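PKS (Streptomyces sp. CNQ431, PDB 5YDA) is the acyltransferase domain of a polyketide synthase that makes splenocin, a broadly selective domain that probably loads acyl building blocks onto the carrier protein. Local coordinates at residues 32-37 against 68-73; 228-233 against 291-296; 330-335 against 359-364. One frame throughout, in Å; residues are numbered along the deposited sequence.

The three contacts sample different parts of the chain and do not touch. Contact 1 joins a strand and a helix in the CurL-like region and lies apart from the others: its centre is 49 Å from that of contact 2, across the middle of the chain, and 37 Å from that of contact 3. Contacts 2 and 3 both belong to the acyltransferase family region, with centres 27 Å apart and nearest atoms about 17 Å apart. Ile229 of contact 2 lies near, without touching, a GxSxG pattern (Gly198, Ser200, Gly202) consistent with the nucleophile elbow of acyltransferases. Contact 3 is linked to it only through strand 195-198, where Trp333 and Leu362 pack on Ala195.

Contact 1 of 3, residues 32-37 against 68-73; sequences LVLPVS and GALRAD
Arg71 and Val33 show how one arginine can tie a helix to a strand carbonyl. The guanidinium presents its end to a single acceptor: NH1 lies 2.9 Å and NH2 3.1 Å from Val33 O, with the oxygen close to the guanidinium plane. The NH1 bond is the straighter at 150° and meets the carbonyl almost head-on; NH2 arrives more obliquely. With CG set beside the backbone N and the chain extended from CG to NE, the side chain spans the gap between helix and strand. NH1 also bonds to Ala67 O, one turn back on the helix, and NH2 to Pro428 O, so several carbonyls fix the rotation of the group.

Pro35 sits between this polar grip and Leu70. Its CD lies 3.6 Å from Arg71 NH1, the proline ring crossing the arginine at about a right angle, and 3.8 Å from Leu70 CB. Leu70 is modelled off the staggered positions at both torsions (chi1 -110°), so its fit may be uncertain; as placed, CG lies 3.2 Å from Pro35 O and CD2 reaches Leu34 CB at 4.1 Å.

The strand and helix axes come within 7.6 Å at an angle of 41°. Backbone bonds from Leu32, Leu34 and Val36 pair the strand with strand 79-85, while the Val33 carbonyl receives Arg71. Helix 63-72 meets Leu32 and Leu34, while helix 407-420 and the C-terminal loop meet Val33 and Pro35: Ala412 lies against Val33, Trp419 against Pro35, and Leu427 touches both.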
loop_
_atom_site.group_PDB
_atom_site.type_symbol
_atom_site.label_atom_id
_atom_site.label_comp_id
_atom_site.label_asym_id
_atom_site.label_seq_id
_atom_site.Cartn_x
_atom_site.Cartn_y
_atom_site.Cartn_z
ATOM N N LEU A 32 -1.926 -20.645 10.165
ATOM C CA LEU A 32 -2.084 -19.995 11.457
ATOM C C LEU A 32 -0.806 -19.247 11.808
ATOM O O LEU A 32 0.285 -19.574 11.329
ATOM C CB LEU A 32 -2.408 -21.008 12.564
ATOM C CG LEU A 32 -3.772 -21.689 12.462
ATOM C CD1 LEU A 32 -3.867 -22.809 13.488
ATOM C CD2 LEU A 32 -4.900 -20.660 12.659
ATOM N N VAL A 33 -0.960 -18.243 12.671
ATOM C CA VAL A 33 0.151 -17.459 13.192
ATOM C C VAL A 33 0.453 -17.947 14.602
ATOM O O VAL A 33 -0.461 -18.065 15.426
ATOM C CB VAL A 33 -0.191 -15.961 13.191
ATOM C CG1 VAL A 33 0.989 -15.134 13.680
ATOM C CG2 VAL A 33 -0.639 -15.525 11.803
ATOM N N LEU A 34 1.729 -18.234 14.880
ATOM C CA LEU A 34 2.165 -18.638 16.214
ATOM C C LEU A 34 2.944 -17.505 16.870
ATOM O O LEU A 34 4.037 -17.158 16.392
ATOM C CB LEU A 34 3.031 -19.896 16.143
ATOM C CG LEU A 34 2.445 -21.102 15.406
ATOM C CD1 LEU A 34 3.375 -22.285 15.513
ATOM C CD2 LEU A 34 1.070 -21.458 15.945
ATOM N N PRO A 35 2.450 -16.912 17.957
ATOM C CA PRO A 35 3.194 -15.841 18.635
ATOM C C PRO A 35 4.174 -16.371 19.668
ATOM O O PRO A 35 3.919 -17.358 20.363
ATOM C CB PRO A 35 2.081 -15.046 19.326
ATOM C CG PRO A 35 1.068 -16.106 19.695
ATOM C CD PRO A 35 1.122 -17.135 18.564
ATOM N N VAL A 36 5.312 -15.686 19.770
ATOM C CA VAL A 36 6.359 -15.991 20.740
ATOM C C VAL A 36 6.827 -14.675 21.338
ATOM O O VAL A 36 7.155 -13.739 20.598
ATOM C CB VAL A 36 7.557 -16.723 20.101
ATOM C CG1 VAL A 36 8.546 -17.160 21.171
ATOM C CG2 VAL A 36 7.101 -17.905 19.256
ATOM N N SER A 37 6.869 -14.597 22.666
ATOM C CA SER A 37 7.352 -13.398 23.334
ATOM C C SER A 37 8.222 -13.766 24.527
ATOM O O SER A 37 7.895 -14.678 25.290
ATOM C CB SER A 37 6.198 -12.503 23.799
ATOM O OG SER A 37 5.364 -13.171 24.720
ATOM N N GLY A 68 -3.706 -21.719 19.991
ATOM C CA GLY A 68 -4.491 -21.198 21.100
ATOM C C GLY A 68 -3.705 -21.155 22.396
ATOM O O GLY A 68 -3.777 -20.179 23.150
ATOM N N ALA A 69 -2.927 -22.204 22.662
ATOM C CA ALA A 69 -2.142 -22.253 23.889
ATOM C C ALA A 69 -1.109 -21.137 23.924
ATOM O O ALA A 69 -0.843 -20.559 24.985
ATOM C CB ALA A 69 -1.465 -23.620 24.021
ATOM N N LEU A 70 -0.506 -20.830 22.771
ATOM C CA LEU A 70 0.444 -19.729 22.684
ATOM C C LEU A 70 -0.227 -18.380 22.912
ATOM O O LEU A 70 0.450 -17.425 23.308
ATOM C CB LEU A 70 1.133 -19.746 21.320
ATOM C CG LEU A 70 2.612 -20.121 21.174
ATOM C CD1 LEU A 70 3.219 -20.647 22.450
ATOM C CD2 LEU A 70 2.790 -21.112 20.053
ATOM N N ARG A 71 -1.539 -18.287 22.669
ATOM C CA ARG A 71 -2.325 -17.077 22.893
ATOM C C ARG A 71 -2.849 -16.974 24.321
ATOM O O ARG A 71 -2.645 -15.952 24.982
ATOM C CB ARG A 71 -3.502 -17.023 21.921
ATOM C CG ARG A 71 -3.128 -16.686 20.504
ATOM C CD ARG A 71 -4.220 -17.142 19.573
ATOM N NE ARG A 71 -4.042 -16.642 18.215
ATOM C CZ ARG A 71 -3.106 -17.069 17.367
ATOM N NH1 ARG A 71 -2.243 -18.011 17.734
ATOM N NH2 ARG A 71 -3.035 -16.556 16.143
ATOM N N ALA A 72 -3.490 -18.035 24.826
ATOM C CA ALA A 72 -4.175 -17.960 26.114
ATOM C C ALA A 72 -3.248 -18.236 27.298
ATOM O O ALA A 72 -3.418 -17.631 28.361
ATOM C CB ALA A 72 -5.358 -18.931 26.133
ATOM N N ASP A 73 -2.247 -19.112 27.134
ATOM C CA ASP A 73 -1.474 -19.651 28.254
ATOM C C ASP A 73 -0.149 -18.932 28.512
ATOM O O ASP A 73 0.641 -19.403 29.339
ATOM C CB ASP A 73 -1.178 -21.146 28.046
ATOM C CG ASP A 73 -2.431 -21.976 27.845
ATOM O OD1 ASP A 73 -3.546 -21.463 28.074
ATOM O OD2 ASP A 73 -2.295 -23.157 27.461
#

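Contact 2 of 3, residues 228-233 against 291-296; sequences LIASSG and LRMPAA
Gly233 O and Ala296 N, which face each other across the contact, are joined through water 1, an example of solvent built into a tertiary junction. The water donates to Gly233 O at 2.6 Å and to Ile229 O at 2.9 Å, and accepts from Ala296 N at 2.8 Å: two donated bonds and one accepted, all to backbone atoms. A second bridge, water 2, gives one proton to Ala230 O at 3.0 Å and the other to Pro294 O at 2.6 Å. Carbonyls close to the end of helix 215-231 are in this way tied to a loop that has no regular secondary structure.

Gly233, with positive phi (73°), is where the backbone departs from helical angles, and its carbonyl is turned to the loop, where Ala295 CA comes within 3.4 Å in a CA-H...O contact. Across the same gap Pro294 centres an inverse gamma turn, closed by the bond from Ala295 N to Met293 O.

Apolar contacts lie beside the water bridges. Met293 leaves its backbone with CG opposite the N, then bends at chi2 (66°) to lay its CE methyl 3.7 Å from Ala230 CB. The CG2 branch of Ile229, opposite its own backbone N, meets Ala295 CB at 4.0 Å, whereas Ala296 CB lies alongside Gly233 O.

The loop follows strand 288-290, an edge of the four-stranded antiparallel sheet whose order matches the ferredoxin-like subdomain of acyltransferases. Leu291 pairs with Thr236 of neighbouring strand 235-239 through the backbone, and Ala295 O takes a hydrogen bond from Thr236 OG1. Leu302, farther along the same loop before helix 306-313, touches Ile229.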
loop_
_atom_site.group_PDB
_atom_site.type_symbol
_atom_site.label_atom_id
_atom_site.label_comp_id
_atom_site.label_asym_id
_atom_site.label_seq_id
_atom_site.Cartn_x
_atom_site.Cartn_y
_atom_site.Cartn_z
ATOM N N LEU A 228 -9.276 10.586 -18.374
ATOM C CA LEU A 228 -8.885 11.955 -18.713
ATOM C C LEU A 228 -7.365 12.127 -18.690
ATOM O O LEU A 228 -6.800 12.824 -19.541
ATOM C CB LEU A 228 -9.556 12.951 -17.768
ATOM C CG LEU A 228 -11.079 13.097 -17.967
ATOM C CD1 LEU A 228 -11.697 13.935 -16.860
ATOM C CD2 LEU A 228 -11.407 13.707 -19.340
ATOM N N ILE A 229 -6.680 11.503 -17.733
ATOM C CA ILE A 229 -5.224 11.565 -17.741
ATOM C C ILE A 229 -4.673 10.850 -18.972
ATOM O O ILE A 229 -3.847 11.401 -19.705
ATOM C CB ILE A 229 -4.650 10.990 -16.432
ATOM C CG1 ILE A 229 -4.817 12.006 -15.297
ATOM C CG2 ILE A 229 -3.181 10.637 -16.607
ATOM C CD1 ILE A 229 -4.682 11.426 -13.899
ATOM N N ALA A 230 -5.154 9.630 -19.241
ATOM C CA ALA A 230 -4.620 8.862 -20.366
ATOM C C ALA A 230 -4.867 9.568 -21.695
ATOM O O ALA A 230 -4.005 9.559 -22.578
ATOM C CB ALA A 230 -5.216 7.454 -20.396
ATOM N N SER A 231 -6.020 10.215 -21.849
ATOM C CA SER A 231 -6.298 10.855 -23.129
ATOM C C SER A 231 -5.476 12.120 -23.324
ATOM O O SER A 231 -5.356 12.590 -24.454
ATOM C CB SER A 231 -7.795 11.170 -23.268
ATOM O OG SER A 231 -8.172 12.285 -22.448
ATOM N N SER A 232 -4.902 12.682 -22.262
ATOM C CA SER A 232 -4.105 13.896 -22.418
ATOM C C SER A 232 -2.713 13.657 -23.010
ATOM O O SER A 232 -2.034 14.633 -23.355
ATOM C CB SER A 232 -3.964 14.604 -21.076
ATOM O OG SER A 232 -5.246 14.981 -20.600
ATOM N N GLY A 233 -2.266 12.405 -23.134
ATOM C CA GLY A 233 -0.970 12.159 -23.751
ATOM C C GLY A 233 0.218 12.545 -22.869
ATOM O O GLY A 233 0.140 12.596 -21.634
ATOM N N LEU A 291 8.713 5.991 -17.312
ATOM C CA LEU A 291 7.554 5.239 -16.838
ATOM C C LEU A 291 6.795 4.698 -18.047
ATOM O O LEU A 291 6.667 5.373 -19.070
ATOM C CB LEU A 291 6.656 6.121 -15.953
ATOM C CG LEU A 291 7.329 6.765 -14.713
ATOM C CD1 LEU A 291 6.328 7.105 -13.600
ATOM C CD2 LEU A 291 8.448 5.895 -14.144
ATOM N N ARG A 292 6.344 3.446 -17.961
ATOM C CA ARG A 292 5.792 2.809 -19.154
ATOM C C ARG A 292 4.430 3.359 -19.532
ATOM O O ARG A 292 4.058 3.279 -20.701
ATOM C CB ARG A 292 5.665 1.282 -19.008
ATOM C CG ARG A 292 6.914 0.506 -18.548
ATOM C CD ARG A 292 7.321 0.858 -17.138
ATOM N NE ARG A 292 6.186 0.758 -16.229
ATOM C CZ ARG A 292 6.013 1.480 -15.121
ATOM N NH1 ARG A 292 6.859 2.389 -14.703
ATOM N NH2 ARG A 292 4.930 1.282 -14.398
ATOM N N MET A 293 3.691 3.923 -18.593
ATOM C CA MET A 293 2.422 4.548 -18.949
ATOM C C MET A 293 2.661 5.815 -19.763
ATOM O O MET A 293 3.211 6.785 -19.220
ATOM C CB MET A 293 1.622 4.874 -17.689
ATOM C CG MET A 293 0.307 5.567 -17.975
ATOM S SD MET A 293 -0.841 4.471 -18.854
ATOM C CE MET A 293 -2.154 5.638 -19.234
ATOM N N PRO A 294 2.269 5.863 -21.044
ATOM C CA PRO A 294 2.456 7.092 -21.831
ATOM C C PRO A 294 1.472 8.171 -21.414
ATOM O O PRO A 294 0.523 8.496 -22.132
ATOM C CB PRO A 294 2.203 6.629 -23.271
ATOM C CG PRO A 294 1.185 5.537 -23.116
ATOM C CD PRO A 294 1.541 4.827 -21.804
ATOM N N ALA A 295 1.697 8.774 -20.273
ATOM C CA ALA A 295 0.867 9.832 -19.767
ATOM C C ALA A 295 1.692 10.803 -18.977
ATOM O O ALA A 295 2.769 10.522 -18.619
ATOM C CB ALA A 295 -0.223 9.262 -18.911
ATOM N N ALA A 296 1.125 11.945 -18.691
ATOM C CA ALA A 296 1.777 12.983 -17.952
ATOM C C ALA A 296 0.966 13.557 -16.804
ATOM O O ALA A 296 0.669 14.724 -16.764
ATOM C CB ALA A 296 2.197 14.079 -18.895
HETATM O O HOH W 1 -1.410 12.919 -19.550
HETATM O O HOH W 2 -1.812 7.466 -22.541
#

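Contact 3 of 3, residues 330-335 against 359-364; sequences TGDWAT and IAALWE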
loop_
_atom_site.group_PDB
_atom_site.type_symbol
_atom_site.label_atom_id
_atom_site.label_comp_id
_atom_site.label_asym_id
_atom_site.label_seq_id
_atom_site.Cartn_x
_atom_site.Cartn_y
_atom_site.Cartn_z
ATOM N N THR A 330 0.220 19.510 -0.264
ATOM C CA THR A 330 1.069 20.263 0.645
ATOM C C THR A 330 2.157 19.423 1.280
ATOM O O THR A 330 3.018 19.984 1.970
ATOM C CB THR A 330 0.236 20.862 1.778
ATOM O OG1 THR A 330 -0.364 19.788 2.500
ATOM C CG2 THR A 330 -0.857 21.788 1.253
ATOM N N GLY A 331 2.124 18.102 1.089
ATOM C CA GLY A 331 2.989 17.229 1.854
ATOM C C GLY A 331 2.741 17.326 3.336
ATOM O O GLY A 331 3.669 17.125 4.130
ATOM N N ASP A 332 1.505 17.620 3.733
ATOM C CA ASP A 332 1.146 17.870 5.122
ATOM C C ASP A 332 -0.251 17.311 5.371
ATOM O O ASP A 332 -0.959 16.908 4.442
ATOM C CB ASP A 332 1.190 19.377 5.420
ATOM C CG ASP A 332 1.440 19.693 6.894
ATOM O OD1 ASP A 332 1.516 18.767 7.742
ATOM O OD2 ASP A 332 1.563 20.902 7.193
ATOM N N TRP A 333 -0.652 17.292 6.637
ATOM C CA TRP A 333 -1.999 16.851 6.998
ATOM C C TRP A 333 -3.068 17.649 6.261
ATOM O O TRP A 333 -2.996 18.878 6.164
ATOM C CB TRP A 333 -2.191 16.973 8.509
ATOM C CG TRP A 333 -1.199 16.140 9.251
ATOM C CD1 TRP A 333 -0.039 16.567 9.840
ATOM C CD2 TRP A 333 -1.252 14.718 9.449
ATOM N NE1 TRP A 333 0.624 15.495 10.405
ATOM C CE2 TRP A 333 -0.099 14.351 10.176
ATOM C CE3 TRP A 333 -2.160 13.721 9.078
ATOM C CZ2 TRP A 333 0.164 13.029 10.547
ATOM C CZ3 TRP A 333 -1.902 12.403 9.456
ATOM C CH2 TRP A 333 -0.751 12.072 10.178
ATOM N N ALA A 334 -4.041 16.941 5.699
ATOM C CA ALA A 334 -5.119 17.620 4.991
ATOM C C ALA A 334 -6.064 18.265 5.994
ATOM O O ALA A 334 -6.456 17.640 6.987
ATOM C CB ALA A 334 -5.887 16.644 4.101
ATOM N N THR A 335 -6.418 19.522 5.738
ATOM C CA THR A 335 -7.411 20.197 6.562
ATOM C C THR A 335 -8.819 19.788 6.133
ATOM O O THR A 335 -9.048 19.332 5.001
ATOM C CB THR A 335 -7.268 21.720 6.459
ATOM O OG1 THR A 335 -7.562 22.135 5.119
ATOM C CG2 THR A 335 -5.853 22.170 6.811
ATOM N N ILE A 359 5.587 11.926 3.859
ATOM C CA ILE A 359 6.101 10.866 4.728
ATOM C C ILE A 359 6.747 11.460 5.980
ATOM O O ILE A 359 6.566 10.952 7.093
ATOM C CB ILE A 359 7.090 9.974 3.951
ATOM C CG1 ILE A 359 6.338 8.928 3.156
ATOM C CG2 ILE A 359 7.980 9.247 4.900
ATOM C CD1 ILE A 359 5.680 7.891 4.047
ATOM N N ALA A 360 7.496 12.555 5.824
ATOM C CA ALA A 360 8.135 13.171 6.986
ATOM C C ALA A 360 7.108 13.764 7.952
ATOM O O ALA A 360 7.260 13.649 9.174
ATOM C CB ALA A 360 9.128 14.240 6.531
ATOM N N ALA A 361 6.057 14.400 7.431
ATOM C CA ALA A 361 5.017 14.921 8.317
ATOM C C ALA A 361 4.303 13.791 9.048
ATOM O O ALA A 361 4.019 13.898 10.247
ATOM C CB ALA A 361 4.008 15.746 7.527
ATOM N N LEU A 362 3.993 12.708 8.331
ATOM C CA LEU A 362 3.362 11.553 8.954
ATOM C C LEU A 362 4.218 11.020 10.088
ATOM O O LEU A 362 3.722 10.752 11.186
ATOM C CB LEU A 362 3.147 10.475 7.901
ATOM C CG LEU A 362 2.293 9.268 8.212
ATOM C CD1 LEU A 362 0.882 9.604 7.763
ATOM C CD2 LEU A 362 2.816 8.073 7.447
ATOM N N TRP A 363 5.520 10.896 9.840
ATOM C CA TRP A 363 6.426 10.300 10.810
ATOM C C TRP A 363 6.610 11.197 12.023
ATOM O O TRP A 363 6.727 10.714 13.153
ATOM C CB TRP A 363 7.772 10.032 10.143
ATOM C CG TRP A 363 8.782 9.495 11.094
ATOM C CD1 TRP A 363 9.820 10.174 11.680
ATOM C CD2 TRP A 363 8.842 8.158 11.588
ATOM N NE1 TRP A 363 10.524 9.330 12.502
ATOM C CE2 TRP A 363 9.945 8.087 12.462
ATOM C CE3 TRP A 363 8.065 7.018 11.380
ATOM C CZ2 TRP A 363 10.291 6.917 13.123
ATOM C CZ3 TRP A 363 8.409 5.863 12.028
ATOM C CH2 TRP A 363 9.510 5.815 12.892
ATOM N N GLU A 364 6.656 12.507 11.802
ATOM C CA GLU A 364 7.015 13.416 12.878
ATOM C C GLU A 364 5.905 13.521 13.915
ATOM O O GLU A 364 6.186 13.729 15.098
ATOM C CB GLU A 364 7.362 14.782 12.292
ATOM C CG GLU A 364 8.290 15.590 13.166
ATOM C CD GLU A 364 7.559 16.674 13.926
ATOM O OE1 GLU A 364 6.768 17.404 13.287
ATOM O OE2 GLU A 364 7.769 16.795 15.159
HETATM O O HOH W 3 3.455 16.550 11.300
#
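At one margin of the mixed sheet in the acyltransferase core, the short outer strand 332-333 lies against helix 355-366, and the indole of Trp333 and the methyl of Ala361 carry the larger shares of the contact. The case illustrates how an aromatic ring with a polar corner can be shared between packing and a water bridge. Trp333 CG lies beside the backbone N (chi1 -60°), and the ring is turned across that bond (chi2 100°), which carries it out to the helix.

The benzene end of the indole does the apolar work. CH2 meets the CD1 methyl of Leu362 at 3.8 Å, the two side chains crossing at about a right angle, and CZ2 lies 3.9 Å from Leu362 CA. At the pyrrole end, water 3 sits at the ring edge, in its plane, accepting from NE1 at 3.2 Å and donating to Ala361 O at 2.9 Å. Ala361 points its methyl at the strand: Gly331 O is 3.7 Å and Asp332 OD1 3.9 Å from CB.

Asp332 turns its carboxylate to the following backbone N, with CG opposite its own N (chi1 -155°), and OD1 takes a weak bond from Trp333 N at 2.8 Å. The preceding turn has a weak bond of its own from Asp332 N to Thr330 OG1. Outside the two segments, Trp333 and Leu362 rest on Val326 of strand 325-327 and Ala195 of strand 195-198, and Arg365 is a further, cation-pi partner of the indole.

Strand and helix share no direct hydrogen bond here. The contact is therefore chiefly apolar and van der Waals, and the polar corner of the indole is served by water 3, which links its N-H to the Ala361 carbonyl of the helix.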